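Local coordinates for protein putative SnoaL-like polyketide cyclase (Shewanella putrefaciens, PDB 3GZB) that is of unknown function but may, as a SnoaL-like protein, bind or turn over a small, largely apolar ligand in the manner of polyketide cyclases, at residues Q23-A26 and V27-M30; F109-P112 and G113-I116; I67-L70 and E71-Q75. All coordinates share one frame; numbering follows the deposited sequence.

Interaction 1 (Q23-A26 and V27-M30); sequences QQLA and VKYM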
loop_
_atom_site.group_PDB
_atom_site.type_symbol
_atom_site.label_atom_id
_atom_site.label_comp_id
_atom_site.label_asym_id
_atom_site.label_seq_id
_atom_site.Cartn_x
_atom_site.Cartn_y
_atom_site.Cartn_z
ATOM N N GLN A 23 3.934 -9.481 11.322
ATOM C CA GLN A 23 3.569 -10.161 10.074
ATOM C C GLN A 23 2.866 -11.505 10.313
ATOM O O GLN A 23 1.900 -11.802 9.625
ATOM C CB GLN A 23 4.777 -10.314 9.169
ATOM C CG GLN A 23 5.378 -8.995 8.654
ATOM C CD GLN A 23 6.554 -9.243 7.720
ATOM O OE1 GLN A 23 6.638 -10.278 7.068
ATOM N NE2 GLN A 23 7.481 -8.277 7.658
ATOM N N GLN A 24 3.305 -12.287 11.301
ATOM C CA GLN A 24 2.713 -13.592 11.558
ATOM C C GLN A 24 1.255 -13.417 11.941
ATOM O O GLN A 24 0.406 -14.195 11.515
ATOM C CB GLN A 24 3.484 -14.334 12.654
ATOM C CG GLN A 24 4.879 -14.780 12.276
ATOM C CD GLN A 24 5.502 -15.697 13.283
ATOM O OE1 GLN A 24 4.838 -16.653 13.756
ATOM N NE2 GLN A 24 6.762 -15.436 13.616
ATOM N N LEU A 25 0.978 -12.397 12.718
ATOM C CA LEU A 25 -0.412 -12.153 13.104
ATOM C C LEU A 25 -1.267 -11.700 11.919
ATOM O O LEU A 25 -2.408 -12.115 11.779
ATOM C CB LEU A 25 -0.498 -11.162 14.271
ATOM C CG LEU A 25 -1.878 -11.008 14.929
ATOM C CD1 LEU A 25 -2.373 -12.355 15.548
ATOM C CD2 LEU A 25 -1.873 -9.886 15.985
ATOM N N ALA A 26 -0.693 -10.866 11.046
ATOM C CA ALA A 26 -1.372 -10.448 9.857
ATOM C C ALA A 26 -1.751 -11.645 9.015
ATOM O O ALA A 26 -2.842 -11.650 8.443
ATOM C CB ALA A 26 -0.473 -9.500 9.037
ATOM N N VAL A 27 -0.871 -12.645 8.894
ATOM C CA VAL A 27 -1.195 -13.837 8.129
ATOM C C VAL A 27 -2.452 -14.533 8.687
ATOM O O VAL A 27 -3.361 -14.946 7.928
ATOM C CB VAL A 27 -0.012 -14.798 8.051
ATOM C CG1 VAL A 27 -0.387 -16.126 7.390
ATOM C CG2 VAL A 27 1.199 -14.134 7.315
ATOM N N LYS A 28 -2.534 -14.694 9.993
ATOM C CA LYS A 28 -3.715 -15.311 10.636
ATOM C C LYS A 28 -4.996 -14.564 10.295
ATOM O O LYS A 28 -6.022 -15.168 9.954
ATOM C CB LYS A 28 -3.533 -15.354 12.157
ATOM C CG LYS A 28 -2.318 -16.193 12.598
ATOM C CD LYS A 28 -2.408 -16.542 14.036
ATOM C CE LYS A 28 -1.451 -17.648 14.416
ATOM N NZ LYS A 28 -1.815 -18.122 15.765
ATOM N N TYR A 29 -4.926 -13.251 10.414
ATOM C CA TYR A 29 -6.090 -12.405 10.056
ATOM C C TYR A 29 -6.518 -12.553 8.603
ATOM O O TYR A 29 -7.700 -12.758 8.324
ATOM C CB TYR A 29 -5.801 -10.984 10.408
ATOM C CG TYR A 29 -6.829 -9.963 9.968
ATOM C CD1 TYR A 29 -7.921 -9.670 10.746
ATOM C CD2 TYR A 29 -6.713 -9.292 8.770
ATOM C CE1 TYR A 29 -8.810 -8.667 10.360
ATOM C CE2 TYR A 29 -7.593 -8.324 8.368
ATOM C CZ TYR A 29 -8.665 -8.029 9.151
ATOM O OH TYR A 29 -9.562 -7.032 8.818
HETATM N N MSE A 30 -5.541 -12.465 7.682
HETATM C CA MSE A 30 -5.867 -12.552 6.274
HETATM C C MSE A 30 -6.373 -13.949 5.888
HETATM O O MSE A 30 -7.201 -14.064 4.984
HETATM C CB MSE A 30 -4.680 -12.155 5.423
HETATM C CG MSE A 30 -4.264 -10.730 5.599
HETATM SE SE MSE A 30 -5.592 -9.396 5.173
HETATM C CE MSE A 30 -5.965 -9.881 3.337
#

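Interaction 2 (F109-P112 and G113-I116); sequences FGKP and GKII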
loop_
_atom_site.group_PDB
_atom_site.type_symbol
_atom_site.label_atom_id
_atom_site.label_comp_id
_atom_site.label_asym_id
_atom_site.label_seq_id
_atom_site.Cartn_x
_atom_site.Cartn_y
_atom_site.Cartn_z
ATOM N N PHE A 109 -20.299 -10.088 -8.656
ATOM C CA PHE A 109 -19.478 -9.368 -9.620
ATOM C C PHE A 109 -20.301 -8.891 -10.831
ATOM O O PHE A 109 -19.713 -8.552 -11.862
ATOM C CB PHE A 109 -18.332 -10.272 -10.095
ATOM C CG PHE A 109 -17.356 -10.624 -9.023
ATOM C CD1 PHE A 109 -17.578 -11.733 -8.199
ATOM C CD2 PHE A 109 -16.251 -9.836 -8.812
ATOM C CE1 PHE A 109 -16.650 -12.033 -7.197
ATOM C CE2 PHE A 109 -15.349 -10.138 -7.807
ATOM C CZ PHE A 109 -15.567 -11.249 -7.034
ATOM N N GLY A 110 -21.627 -8.888 -10.726
ATOM C CA GLY A 110 -22.474 -8.498 -11.872
ATOM C C GLY A 110 -22.610 -9.518 -13.000
ATOM O O GLY A 110 -22.999 -9.154 -14.104
ATOM N N LYS A 111 -22.295 -10.787 -12.724
ATOM C CA LYS A 111 -22.293 -11.864 -13.710
ATOM C C LYS A 111 -23.122 -13.047 -13.204
ATOM O O LYS A 111 -22.616 -14.141 -13.005
ATOM C CB LYS A 111 -20.865 -12.299 -14.054
ATOM C CG LYS A 111 -19.994 -11.177 -14.607
ATOM C CD LYS A 111 -20.367 -10.710 -15.974
ATOM C CE LYS A 111 -19.459 -9.549 -16.367
ATOM N NZ LYS A 111 -19.570 -9.173 -17.797
ATOM N N PRO A 112 -24.420 -12.812 -12.967
ATOM C CA PRO A 112 -25.242 -13.910 -12.447
ATOM C C PRO A 112 -25.332 -15.126 -13.399
ATOM O O PRO A 112 -25.381 -14.998 -14.636
ATOM C CB PRO A 112 -26.620 -13.257 -12.263
ATOM C CG PRO A 112 -26.640 -12.138 -13.292
ATOM C CD PRO A 112 -25.218 -11.595 -13.208
ATOM N N GLY A 113 -25.316 -16.311 -12.790
ATOM C CA GLY A 113 -25.397 -17.562 -13.515
ATOM C C GLY A 113 -24.143 -17.953 -14.272
ATOM O O GLY A 113 -24.160 -18.919 -15.024
ATOM N N LYS A 114 -23.066 -17.191 -14.078
ATOM C CA LYS A 114 -21.767 -17.481 -14.678
ATOM C C LYS A 114 -20.751 -17.722 -13.590
ATOM O O LYS A 114 -20.940 -17.342 -12.429
ATOM C CB LYS A 114 -21.280 -16.274 -15.497
ATOM C CG LYS A 114 -22.016 -16.053 -16.793
ATOM C CD LYS A 114 -21.647 -14.682 -17.362
ATOM C CE LYS A 114 -21.904 -14.567 -18.857
ATOM N NZ LYS A 114 -21.333 -13.286 -19.406
ATOM N N ILE A 115 -19.656 -18.337 -14.007
ATOM C CA ILE A 115 -18.457 -18.497 -13.188
ATOM C C ILE A 115 -17.441 -17.466 -13.681
ATOM O O ILE A 115 -17.196 -17.344 -14.895
ATOM C CB ILE A 115 -17.855 -19.934 -13.275
ATOM C CG1 ILE A 115 -18.860 -20.992 -12.782
ATOM C CG2 ILE A 115 -16.538 -20.022 -12.495
ATOM C CD1 ILE A 115 -19.341 -20.790 -11.354
ATOM N N ILE A 116 -16.896 -16.701 -12.735
ATOM C CA ILE A 116 -15.917 -15.652 -13.032
ATOM C C ILE A 116 -14.559 -16.044 -12.471
ATOM O O ILE A 116 -14.425 -16.914 -11.596
ATOM C CB ILE A 116 -16.368 -14.210 -12.566
ATOM C CG1 ILE A 116 -16.521 -14.095 -11.056
ATOM C CG2 ILE A 116 -17.618 -13.792 -13.371
ATOM C CD1 ILE A 116 -15.194 -13.954 -10.212
#

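Interaction 3 (I67-L70 and E71-Q75); sequences IDFL and ERAHQ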
loop_
_atom_site.group_PDB
_atom_site.type_symbol
_atom_site.label_atom_id
_atom_site.label_comp_id
_atom_site.label_asym_id
_atom_site.label_seq_id
_atom_site.Cartn_x
_atom_site.Cartn_y
_atom_site.Cartn_z
ATOM N N ILE A 67 -18.234 -6.814 10.352
ATOM C CA ILE A 67 -18.593 -8.214 10.074
ATOM C C ILE A 67 -19.873 -8.293 9.253
ATOM O O ILE A 67 -20.003 -9.089 8.320
ATOM C CB ILE A 67 -18.679 -9.063 11.358
ATOM C CG1 ILE A 67 -17.287 -9.201 12.008
ATOM C CG2 ILE A 67 -19.324 -10.470 11.098
ATOM C CD1 ILE A 67 -16.333 -10.190 11.328
ATOM N N ASP A 68 -20.881 -7.487 9.610
ATOM C CA ASP A 68 -22.105 -7.531 8.811
ATOM C C ASP A 68 -21.878 -7.121 7.355
ATOM O O ASP A 68 -22.407 -7.770 6.458
ATOM C CB ASP A 68 -23.213 -6.660 9.437
ATOM C CG ASP A 68 -24.550 -6.932 8.844
ATOM O OD1 ASP A 68 -25.126 -7.980 9.210
ATOM O OD2 ASP A 68 -25.057 -6.131 8.033
ATOM N N PHE A 69 -21.125 -6.059 7.129
ATOM C CA PHE A 69 -20.772 -5.625 5.785
ATOM C C PHE A 69 -20.039 -6.733 5.013
ATOM O O PHE A 69 -20.387 -7.012 3.853
ATOM C CB PHE A 69 -19.986 -4.299 5.859
ATOM C CG PHE A 69 -18.867 -4.173 4.860
ATOM C CD1 PHE A 69 -19.114 -3.917 3.547
ATOM C CD2 PHE A 69 -17.575 -4.303 5.278
ATOM C CE1 PHE A 69 -18.058 -3.812 2.642
ATOM C CE2 PHE A 69 -16.504 -4.223 4.368
ATOM C CZ PHE A 69 -16.762 -3.973 3.070
ATOM N N LEU A 70 -19.069 -7.363 5.653
ATOM C CA LEU A 70 -18.271 -8.441 4.991
ATOM C C LEU A 70 -19.162 -9.618 4.642
ATOM O O LEU A 70 -19.100 -10.120 3.508
ATOM C CB LEU A 70 -17.139 -8.890 5.888
ATOM C CG LEU A 70 -16.048 -7.885 6.110
ATOM C CD1 LEU A 70 -15.048 -8.423 7.193
ATOM C CD2 LEU A 70 -15.317 -7.589 4.769
ATOM N N GLU A 71 -19.992 -10.035 5.597
ATOM C CA GLU A 71 -20.828 -11.220 5.372
ATOM C C GLU A 71 -21.787 -10.972 4.220
ATOM O O GLU A 71 -21.995 -11.833 3.330
ATOM C CB GLU A 71 -21.567 -11.660 6.648
ATOM C CG GLU A 71 -22.160 -13.042 6.499
ATOM C CD GLU A 71 -22.750 -13.592 7.792
ATOM O OE1 GLU A 71 -23.150 -12.788 8.663
ATOM O OE2 GLU A 71 -22.828 -14.844 7.910
ATOM N N ARG A 72 -22.428 -9.818 4.232
ATOM C CA ARG A 72 -23.341 -9.451 3.136
ATOM C C ARG A 72 -22.620 -9.325 1.770
ATOM O O ARG A 72 -23.090 -9.858 0.760
ATOM C CB ARG A 72 -24.133 -8.190 3.429
ATOM C CG ARG A 72 -25.110 -8.337 4.555
ATOM C CD ARG A 72 -25.825 -7.019 4.841
ATOM N NE ARG A 72 -26.767 -7.114 5.929
ATOM C CZ ARG A 72 -28.022 -7.542 5.817
ATOM N NH1 ARG A 72 -28.498 -7.964 4.646
ATOM N NH2 ARG A 72 -28.835 -7.556 6.891
ATOM N N ALA A 73 -21.484 -8.662 1.752
ATOM C CA ALA A 73 -20.746 -8.468 0.515
ATOM C C ALA A 73 -20.331 -9.810 -0.117
ATOM O O ALA A 73 -20.238 -9.904 -1.346
ATOM C CB ALA A 73 -19.528 -7.560 0.777
ATOM N N HIS A 74 -20.074 -10.815 0.719
ATOM C CA HIS A 74 -19.563 -12.101 0.244
ATOM C C HIS A 74 -20.567 -13.226 0.134
ATOM O O HIS A 74 -20.169 -14.387 -0.015
ATOM C CB HIS A 74 -18.347 -12.485 1.076
ATOM C CG HIS A 74 -17.140 -11.695 0.706
ATOM N ND1 HIS A 74 -16.009 -12.254 0.141
ATOM C CD2 HIS A 74 -16.882 -10.368 0.814
ATOM C CE1 HIS A 74 -15.129 -11.308 -0.114
ATOM N NE2 HIS A 74 -15.620 -10.151 0.296
ATOM N N GLN A 75 -21.855 -12.909 0.218
ATOM C CA GLN A 75 -22.874 -13.925 -0.019
ATOM C C GLN A 75 -22.591 -14.640 -1.309
ATOM O O GLN A 75 -22.526 -14.007 -2.357
ATOM C CB GLN A 75 -24.279 -13.311 -0.024
ATOM C CG GLN A 75 -25.337 -14.360 -0.339
ATOM C CD GLN A 75 -26.788 -13.954 -0.357
ATOM O OE1 GLN A 75 -27.626 -14.795 -0.722
ATOM N NE2 GLN A 75 -27.104 -12.710 -0.055
#

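Interaction 1 (Q23-A26 and V27-M30)
Val27 meets Gln23 one helical turn earlier: its amide N bonds to Gln23 O at 3.0 Å, and its CG2 methyl lies 3.4 Å from the same Gln23 O. That methyl is placed there by the torsion, which sets CG2 beside the backbone N while CG1 stands opposite to it (chi1 173°). The apolar side of Val27 rests on Met87 of strand 86-90, and Gln23 reaches that strand as well, its NE2 bonding to Asn89 OD1. At Lys28 the repeating bond slackens: Lys28 N to Gln24 O is weak at 3.3 Å. Here the side chain joins in through its first carbons, CB lying 3.4 Å from Leu25 O and CG 3.5 Å from Gln24 O; beyond CG the chain extends away from the turn, and a second conformer makes the place of its end uncertain.

This is the i to i+4 pattern of an alpha helix, here helix 21-34, which packs across the curved sheet of an NTF2-like alpha+beta cone. Ala26 touches Val94 and Leu126 of strands 93-103 and 115-129, a small side chain that is consistent with a close approach of helix and sheet.

Tyr29 N bonds to Leu25 O at 3.1 Å, in the carbonyl plane and almost straight, with an N-H...O angle of 169°. Its side chain leads away from the turn and also touches Leu126; the hydroxyl is held by Tyr45 OH and His138 ND1, while Phe44 meets the ring edge-to-face. Met30, present as selenomethionine, closes the series with its N 2.9 Å from Ala26 O, and its CG comes within 3.3 Å of that oxygen. Beyond CG the chain bends twice, and the side chain packs on Met96 and Tyr100 of strand 93-103.

Interaction 2 (F109-P112 and G113-I116)
One face of the Phe109 ring is covered by Ile116, whose CD1 methyl makes a CH-pi contact 3.9 Å from the ring centroid and 17° off its normal. The methyl sits toward the rim, 3.8 Å from Phe109 CD1, and CG1 of the same isoleucine follows at 3.9 Å from that ring atom, the two side chains crossing at about a right angle. Phe102 adds an edge-to-face ring contact, and Leu151 of helix 144-151 touches both Phe109 and Ile116. Trimming Phe109 to an alanine would probably leave the CD1 methyl of Ile116 without its aromatic cover and open a gap beside Leu151.

Ile116 holds CG1 between its backbone N and carbonyl carbon (chi1 64°); this, together with chi2 near 78°, puts CD1 over the ring and leaves CG2 to a second partner. That branch lies 3.6 Å from Lys111 CB, and Lys111 CG is nearly as near, again at about a right angle, so the aliphatic root of the lysine extends the apolar patch. Lys111 then bends at chi2, and its NZ hydrogen-bonds to the carbonyl O of Leu151 and to O of the terminal carboxylate of Gln154. Lys114 runs extended past Lys111, its CD 4.2 Å from Lys111 CB, to form a salt bridge with OXT of Gln154, so both ammonium groups converge on the same chain-terminal carboxylate.

The backbone reverses between them. Lys114 N bonds to Lys111 O at 3.3 Å, the donor well above the carbonyl plane. Gly113, with positive phi, takes the position at which a side chain would run into Pro112 O. Pro112 and Gly113 thus form the central pair of a type II beta turn, which leads the chain into the long strand 115-129 of the NTF2-like sheet.

Interaction 3 (I67-L70 and E71-Q75)
Asp68 and Arg72 form a salt bridge one helical turn apart, Arg72 NE donating to Asp68 OD2 at 2.9 Å. The acceptor lies in the guanidinium plane, at its edge, whereas the nitrogen meets OD2 on the syn side and somewhat out of the carboxylate plane, the two flat groups being 65° apart. A chi1 of -166° turns the Asp68 carboxylate away from its own N and brings it within range of the following turn. Arg72, extended from CG to NE, lays its CD 3.4 Å from the same OD2.

Beneath this exposed pair run the backbone bonds: Glu71 N to Ile67 O at 2.9 Å, Arg72 N to Asp68 O, and Ala73 N to Phe69 O. They make up the last turns of helix 63-73, which packs beside helix 38-42 in this NTF2-like fold. His74, where helical geometry ends, still gives its N to Leu70 O at 3.0 Å, though the bond is bent to 139°.

The His74 side chain stays near that carbonyl, CD2 lying 3.5 Å from Leu70 O, while ND1 bonds to His36 NE2 and NE2 to a bound methylpentanediol, probably from crystallisation. Farther out, Phe69 CE1 lies a loose 4.4 Å from Ala73 CB, the Phe69 ring stacks with Tyr60, and buried Leu70 packs on Leu41 and Tyr45.

In the fold
Of the three local contacts, interaction 1 is the buried one, with its helix laid against the sheet, while interactions 2 and 3 lie at the surface. Interactions 1 and 3 share helical backbone bonding but belong to different helices, their centres about 20 Å apart; Tyr45 bridges them, bonding to Tyr29 and packing against Ile67 and Leu70. The polar side chains differ accordingly: those of 67-75 include a salt bridge within the contact, whereas Gln23, Gln24 and Tyr29 find their partners outside it. Interaction 2, across the chain's centre from interaction 1, replaces helical repeats with a turn, an aromatic face and lysines directed to the C-terminus.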